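PDB 4KPK: enoyl-CoA hydratase/isomerase from Shewanella pealeana, which probably acts as an isomerase of the crotonase-like fold, working on acyl-CoA thioesters. Local coordinates for residues A[52-57]-A[65-70]; A[128-133]-A[154-159]; A[148-153]-A[212-217]. All coordinates share one frame; numbering follows the deposited sequence.

Interaction 1 (A[52-57]-A[65-70])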
# COMPACT_ATOMS: atom_id res chain seq x y z
N MSE A 52 -16.33 8.66 23.10
CA MSE A 52 -17.45 7.79 22.76
C MSE A 52 -17.05 6.43 23.26
O MSE A 52 -16.01 5.90 22.85
CB MSE A 52 -17.72 7.72 21.26
CG MSE A 52 -18.91 6.81 20.93
SE MSE A 52 -19.15 6.93 18.96
CE MSE A 52 -20.01 8.44 18.14
N VAL A 53 -17.90 5.87 24.13
CA VAL A 53 -17.55 4.69 24.87
C VAL A 53 -18.61 3.58 24.71
O VAL A 53 -19.76 3.76 25.09
CB VAL A 53 -17.33 4.98 26.37
CG1 VAL A 53 -16.90 3.70 27.10
CG2 VAL A 53 -16.30 6.08 26.57
N LEU A 54 -18.16 2.41 24.23
CA LEU A 54 -19.00 1.24 24.07
C LEU A 54 -19.17 0.71 25.45
O LEU A 54 -18.16 0.35 26.22
CB LEU A 54 -18.43 0.20 23.11
CG LEU A 54 -18.45 0.56 21.62
CD1 LEU A 54 -17.77 1.88 21.38
CD2 LEU A 54 -17.83 -0.52 20.72
N ASP A 55 -20.45 0.75 25.81
CA ASP A 55 -20.91 0.58 27.20
C ASP A 55 -22.03 -0.44 27.27
O ASP A 55 -23.00 -0.29 27.98
CB ASP A 55 -21.38 1.93 27.81
CG ASP A 55 -21.57 1.86 29.33
OD1 ASP A 55 -20.74 1.17 30.02
OD2 ASP A 55 -22.54 2.46 29.84
N ARG A 56 -21.86 -1.52 26.55
CA ARG A 56 -22.77 -2.63 26.63
C ARG A 56 -22.00 -3.90 26.99
O ARG A 56 -22.19 -4.93 26.36
CB ARG A 56 -23.44 -2.77 25.25
CG ARG A 56 -24.71 -3.55 25.26
CD ARG A 56 -25.11 -3.83 23.83
NE ARG A 56 -26.24 -4.70 23.85
CZ ARG A 56 -26.63 -5.51 22.87
NH1 ARG A 56 -25.97 -5.60 21.69
NH2 ARG A 56 -27.69 -6.27 23.07
N SER A 57 -21.12 -3.83 27.99
CA SER A 57 -20.26 -4.99 28.26
C SER A 57 -21.05 -6.27 28.50
O SER A 57 -20.60 -7.36 28.10
CB SER A 57 -19.23 -4.75 29.40
OG SER A 57 -19.84 -4.48 30.66
N GLU A 65 -28.64 -2.74 15.53
CA GLU A 65 -29.17 -1.50 14.89
C GLU A 65 -29.17 -0.27 15.82
O GLU A 65 -28.94 0.89 15.44
CB GLU A 65 -30.56 -1.78 14.27
CG GLU A 65 -31.73 -1.89 15.24
CD GLU A 65 -31.83 -3.15 16.17
OE1 GLU A 65 -30.96 -4.06 16.26
OE2 GLU A 65 -32.85 -3.19 16.86
N VAL A 66 -29.41 -0.53 17.07
CA VAL A 66 -29.41 0.50 18.05
C VAL A 66 -27.97 1.05 18.29
O VAL A 66 -27.80 2.23 18.24
CB VAL A 66 -30.06 -0.02 19.37
CG1 VAL A 66 -29.85 0.96 20.52
CG2 VAL A 66 -31.55 -0.30 19.16
N MSE A 67 -26.99 0.19 18.56
CA MSE A 67 -25.57 0.59 18.66
C MSE A 67 -25.14 1.40 17.47
O MSE A 67 -24.51 2.42 17.64
CB MSE A 67 -24.67 -0.62 18.68
CG MSE A 67 -23.18 -0.31 18.70
SE MSE A 67 -22.57 -0.46 20.58
CE MSE A 67 -22.70 -2.38 20.80
N ILE A 68 -25.45 0.92 16.28
CA ILE A 68 -25.09 1.59 15.02
C ILE A 68 -25.65 3.00 15.09
O ILE A 68 -24.92 3.97 14.91
CB ILE A 68 -25.66 0.88 13.76
CG1 ILE A 68 -25.08 -0.54 13.56
CG2 ILE A 68 -25.46 1.70 12.51
CD1 ILE A 68 -23.63 -0.64 13.85
N SER A 69 -26.93 3.11 15.43
CA SER A 69 -27.60 4.41 15.37
C SER A 69 -27.12 5.36 16.45
O SER A 69 -26.90 6.58 16.23
CB SER A 69 -29.13 4.25 15.44
OG SER A 69 -29.71 5.37 16.06
N GLU A 70 -26.90 4.80 17.64
CA GLU A 70 -26.35 5.61 18.71
C GLU A 70 -24.98 6.17 18.34
O GLU A 70 -24.65 7.30 18.65
CB GLU A 70 -26.33 4.79 20.01
CG GLU A 70 -27.74 4.50 20.50
CD GLU A 70 -27.83 4.11 21.95
OE1 GLU A 70 -26.82 3.69 22.56
OE2 GLU A 70 -28.94 4.19 22.48
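Leu-54, the last residue of strand 49-54, and Met-67, in the first turn of helix 65-80, bring the two backbones to a closest CA-CA separation of 8.5 Å, a distance that leaves the contact to side chains alone. Met-67 carries most of it. Modelled as selenomethionine, it leaves the helix toward the strand with CG anti to the backbone N (chi1 177°), and further bends at chi2 and chi3 fold its end over, so that selenium and methyl address different neighbours. The SE atom lies 4.4 Å from Leu-54 CG, a loose apolar approach to the branch point of the leucine. Beyond it, the methyl CE reaches 4.1 Å from Arg-56 CD and meets the aliphatic part of that arginine, whose chain runs extended from CG to NE and passes the methionine at a slant. Strand 49-54, helix 65-80 and the parallel strand 86-91 form a beta-alpha-beta unit of the crotonase-like fold, and this contact sits where the connection out of the first strand turns into the helix. Leu-54 and Met-52 also pack on Met-71 of the same helix, one turn further along, which extends the apolar seam. The charged end of Arg-56 is engaged elsewhere: NH1 donates to the carbonyl of Ala-62, NH2 forms a salt bridge with Asp-101, and the side chain makes a cation-pi contact with Tyr-40. With its guanidinium tied down in this way, the arginine presents only methylene carbon to Met-67, whose own backbone N is bonded to Asp-64 OD1.

Interaction 2 (A[128-133]-A[154-159])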
# COMPACT_ATOMS: atom_id res chain seq x y z
N SER A 128 -18.52 5.89 7.04
CA SER A 128 -18.17 7.07 6.27
C SER A 128 -18.02 8.32 7.13
O SER A 128 -17.00 9.03 7.03
CB SER A 128 -19.20 7.31 5.15
OG SER A 128 -18.71 8.32 4.30
N MSE A 129 -19.00 8.60 7.98
CA MSE A 129 -18.92 9.74 8.86
C MSE A 129 -17.75 9.66 9.82
O MSE A 129 -17.16 10.69 10.16
CB MSE A 129 -20.11 9.88 9.82
CG MSE A 129 -21.43 10.15 9.11
SE MSE A 129 -22.89 10.45 10.42
CE MSE A 129 -21.83 10.91 12.00
N LEU A 130 -17.42 8.49 10.31
CA LEU A 130 -16.21 8.37 11.14
C LEU A 130 -14.95 8.62 10.35
O LEU A 130 -14.11 9.42 10.72
CB LEU A 130 -16.12 6.98 11.76
CG LEU A 130 -14.88 6.73 12.65
CD1 LEU A 130 -14.75 7.75 13.76
CD2 LEU A 130 -14.89 5.31 13.18
N ASP A 131 -14.84 7.95 9.22
CA ASP A 131 -13.67 8.09 8.40
C ASP A 131 -13.41 9.58 7.98
O ASP A 131 -12.23 10.03 7.90
CB ASP A 131 -13.81 7.19 7.20
CG ASP A 131 -12.59 7.15 6.37
OD1 ASP A 131 -11.55 7.06 7.01
OD2 ASP A 131 -12.66 7.24 5.10
N LYS A 132 -14.50 10.33 7.79
CA LYS A 132 -14.46 11.73 7.30
C LYS A 132 -14.52 12.70 8.47
O LYS A 132 -14.37 13.88 8.27
CB LYS A 132 -15.65 12.00 6.33
CG LYS A 132 -15.40 11.88 4.84
CD LYS A 132 -14.55 10.72 4.51
CE LYS A 132 -14.58 10.33 3.04
NZ LYS A 132 -14.40 8.82 2.97
N PHE A 133 -14.64 12.23 9.71
CA PHE A 133 -14.76 13.13 10.86
C PHE A 133 -13.64 14.16 10.80
O PHE A 133 -12.50 13.76 10.64
CB PHE A 133 -14.66 12.32 12.16
CG PHE A 133 -15.24 13.00 13.36
CD1 PHE A 133 -16.62 13.01 13.56
CD2 PHE A 133 -14.42 13.58 14.32
CE1 PHE A 133 -17.17 13.60 14.67
CE2 PHE A 133 -14.95 14.21 15.45
CZ PHE A 133 -16.33 14.24 15.62
N CYS A 154 -10.22 0.68 11.52
CA CYS A 154 -9.74 1.14 10.23
C CYS A 154 -10.20 2.50 9.76
O CYS A 154 -9.56 3.05 8.86
CB CYS A 154 -9.97 0.09 9.16
SG CYS A 154 -8.92 -1.30 9.65
N CYS A 155 -11.23 3.06 10.38
CA CYS A 155 -11.71 4.40 10.06
C CYS A 155 -11.05 5.47 10.93
O CYS A 155 -11.14 6.66 10.63
CB CYS A 155 -13.24 4.45 10.18
SG CYS A 155 -14.03 3.66 8.79
N SER A 156 -10.37 5.04 11.99
CA SER A 156 -9.77 5.97 12.95
C SER A 156 -8.43 6.39 12.45
O SER A 156 -7.83 5.69 11.69
CB SER A 156 -9.63 5.32 14.31
OG SER A 156 -10.93 4.97 14.80
N ASP A 157 -7.96 7.56 12.87
CA ASP A 157 -6.67 8.04 12.41
C ASP A 157 -5.51 7.32 13.20
O ASP A 157 -4.42 7.08 12.63
CB ASP A 157 -6.60 9.55 12.55
CG ASP A 157 -7.64 10.29 11.67
OD1 ASP A 157 -7.77 9.98 10.47
OD2 ASP A 157 -8.35 11.21 12.19
N ILE A 158 -5.76 7.02 14.47
CA ILE A 158 -4.80 6.36 15.38
C ILE A 158 -5.55 5.28 16.13
O ILE A 158 -6.64 5.53 16.62
CB ILE A 158 -4.11 7.29 16.38
CG1 ILE A 158 -3.10 8.22 15.67
CG2 ILE A 158 -3.28 6.51 17.39
CD1 ILE A 158 -3.42 9.66 15.83
N ALA A 159 -4.96 4.08 16.17
CA ALA A 159 -5.46 2.93 16.91
C ALA A 159 -4.34 2.25 17.74
O ALA A 159 -3.18 1.97 17.27
CB ALA A 159 -6.07 1.93 15.94
O HOH W 1 -11.37 9.19 11.51
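Leu-130 and Asp-131, near the C-terminal end of helix 113-132, pack against Cys-155 near the end of helix 148-155, where two helices of the crotonase-like fold meet beside an interface of the trimer. The backbones come close, with 4.5 Å between the CA atoms of Asp-131 and Cys-155. Cys-155 directs its side chain toward helix 113-132, where it lies between Leu-130 and Asp-131. On one side the leucine, its CG anti to the backbone N (chi1 180°), sets methyl CD2 3.5 Å from Cys-155 CB, and that methyl also faces the hydroxyl of Ser-156, which is bonded to Thr-139 and to Leu-152 O. The sulfur SG instead lies 3.9 Å from Asp-131 CB, beside the methylene and not the carboxylate. That carboxylate is spent on cations: OD1 forms salt bridges with Arg-187 and with Arg-195 of the second subunit, while OD2 takes Lys-132 NZ at 3.2 Å, met on its anti side and 25° out of the carboxylate plane. Arg-195 of the second subunit also bridges to Asp-157 OD1, and so probably offsets the like charges of the two aspartates, whose OD1 atoms are 5.9 Å apart. An alanine at Asp-131 would keep a CB carbon beside the sulfur, but is likely to cost Arg-187 its salt bridge here and leave Arg-195 of the second subunit with Asp-157 alone of the two aspartates. Between the two helices a water donates to two main-chain acceptors at once, Leu-130 O at 2.9 Å and Cys-155 O at 2.7 Å.

Interaction 3 (A[148-153]-A[212-217]); sequences GALGLI and LQIIHD
Apolar contact between Ile-214 and the pair Leu-150 and Ile-153 joins helix 148-155 to the loop that leads from helix 206-212 to strand 217-218. The branch methyl CG2 of Ile-214 is the meeting point: it lies 3.8 Å from Leu-150 CD1 and 4.2 Å from Ile-153 CG2, and the isoleucine crosses each of the two helix side chains at about a right angle. Leu-150 leaves its helix with CG anti to the backbone N (chi1 -171°), an extension that carries the methyl CD1 over to the loop. Ile-153, three residues on and so nearly one turn along, faces the loop directly. In crotonase-like enzymes the N-terminal end of this helix generally supplies one peptide N-H of the oxyanion hole; here Ala-149 at that end packs on Phe-96 and Ser-97, whereas the loop meets the helix further along. Val-185 beside Leu-150, and Ala-188 and Met-189 beside Ile-214, extend the apolar cluster to helix 182-189. A second kind of contact sets hydrocarbon against a polar atom: Ile-153 CG2 approaches the carbonyl oxygen Ile-214 O to 3.5 Å, so the methyl touches both the side chain and the main chain of one residue. Backbone bonds help to shape the loop. Gln-213, with positive phi (75°), closes the preceding helix in a Schellman motif, and directly after this turn comes Ile-214; Ile-215 then bonds back to Ala-209 through the main chain.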
# COMPACT_ATOMS: atom_id res chain seq x y z
N GLY A 148 -18.00 -5.31 12.73
CA GLY A 148 -17.93 -3.89 12.32
C GLY A 148 -16.89 -3.07 13.08
O GLY A 148 -16.52 -1.94 12.64
N ALA A 149 -16.42 -3.62 14.23
CA ALA A 149 -15.41 -2.97 15.08
C ALA A 149 -14.12 -2.78 14.36
O ALA A 149 -13.50 -1.74 14.44
CB ALA A 149 -15.17 -3.78 16.36
N LEU A 150 -13.71 -3.78 13.61
CA LEU A 150 -12.56 -3.63 12.78
C LEU A 150 -12.72 -2.46 11.81
O LEU A 150 -11.73 -1.74 11.58
CB LEU A 150 -12.31 -4.90 12.03
CG LEU A 150 -11.00 -4.96 11.26
CD1 LEU A 150 -9.79 -4.70 12.14
CD2 LEU A 150 -10.93 -6.34 10.64
N GLY A 151 -13.93 -2.21 11.29
CA GLY A 151 -14.15 -1.05 10.40
C GLY A 151 -13.94 0.25 11.13
O GLY A 151 -13.20 1.14 10.72
N LEU A 152 -14.56 0.39 12.26
CA LEU A 152 -14.25 1.55 13.07
C LEU A 152 -12.79 1.76 13.29
O LEU A 152 -12.31 2.88 13.22
CB LEU A 152 -14.92 1.45 14.45
CG LEU A 152 -16.46 1.30 14.42
CD1 LEU A 152 -16.91 1.17 15.85
CD2 LEU A 152 -17.21 2.44 13.72
N ILE A 153 -12.06 0.71 13.63
CA ILE A 153 -10.63 0.86 13.88
C ILE A 153 -9.92 1.33 12.63
O ILE A 153 -9.18 2.28 12.63
CB ILE A 153 -10.01 -0.48 14.33
CG1 ILE A 153 -10.53 -0.79 15.71
CG2 ILE A 153 -8.49 -0.39 14.23
CD1 ILE A 153 -10.48 -2.26 16.04
N LEU A 212 0.62 -5.26 9.99
CA LEU A 212 -0.30 -4.92 8.92
C LEU A 212 -0.80 -3.49 8.98
O LEU A 212 -1.46 -3.00 8.02
CB LEU A 212 -1.50 -5.80 9.05
CG LEU A 212 -1.21 -7.27 8.84
CD1 LEU A 212 -2.50 -8.03 8.92
CD2 LEU A 212 -0.50 -7.58 7.55
N GLN A 213 -0.49 -2.85 10.12
CA GLN A 213 -0.82 -1.45 10.36
C GLN A 213 -2.28 -1.27 10.64
O GLN A 213 -2.75 -0.17 10.58
CB GLN A 213 -0.39 -0.49 9.21
CG GLN A 213 1.11 -0.36 9.03
CD GLN A 213 1.51 0.67 7.98
OE1 GLN A 213 1.02 1.80 7.95
NE2 GLN A 213 2.42 0.27 7.11
N ILE A 214 -2.99 -2.33 11.00
CA ILE A 214 -4.35 -2.18 11.54
C ILE A 214 -4.30 -1.33 12.83
O ILE A 214 -5.19 -0.49 13.10
CB ILE A 214 -4.99 -3.59 11.78
CG1 ILE A 214 -5.34 -4.26 10.46
CG2 ILE A 214 -6.20 -3.50 12.70
CD1 ILE A 214 -6.42 -3.53 9.67
N ILE A 215 -3.21 -1.52 13.63
CA ILE A 215 -3.00 -0.68 14.78
C ILE A 215 -1.68 -0.01 14.63
O ILE A 215 -0.91 -0.40 13.76
CB ILE A 215 -3.16 -1.43 16.07
CG1 ILE A 215 -2.03 -2.48 16.30
CG2 ILE A 215 -4.56 -2.02 16.13
CD1 ILE A 215 -2.35 -3.48 17.38
N HIS A 216 -1.50 1.06 15.39
CA HIS A 216 -0.27 1.88 15.43
C HIS A 216 0.62 1.56 16.64
O HIS A 216 1.81 1.79 16.58
CB HIS A 216 -0.62 3.38 15.42
CG HIS A 216 -1.42 3.78 14.21
ND1 HIS A 216 -0.86 4.04 12.99
CD2 HIS A 216 -2.76 3.89 14.03
CE1 HIS A 216 -1.81 4.32 12.11
NE2 HIS A 216 -2.97 4.21 12.72
N ASP A 217 0.07 1.01 17.71
CA ASP A 217 0.86 0.79 18.96
C ASP A 217 0.20 -0.35 19.75
O ASP A 217 -1.00 -0.60 19.61
CB ASP A 217 0.85 2.06 19.84
CG ASP A 217 1.90 2.03 21.00
OD1 ASP A 217 3.03 1.52 20.80
OD2 ASP A 217 1.63 2.54 22.13

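The three contacts run across the six-stranded sheet, from near the edge formed by strand 41-46 to edge strand 217-218. Interactions 2 and 3 share helix 148-155, whose N-terminal end probably contributes to the oxyanion hole, as in relatives. Their centres are 10 Å apart and they touch directly: Ala-159 O and His-216 N, 2.7 Å apart, probably form a hydrogen bond, and Cys-154 SG packs 3.4 Å from Ile-214 CD1. Both also meet the second subunit, where Arg-192 of that subunit packs on Cys-154 and Ile-153. Interaction 1 stands apart, its centre about 16 Å from that of interaction 2 and about 18 Å from that of interaction 3.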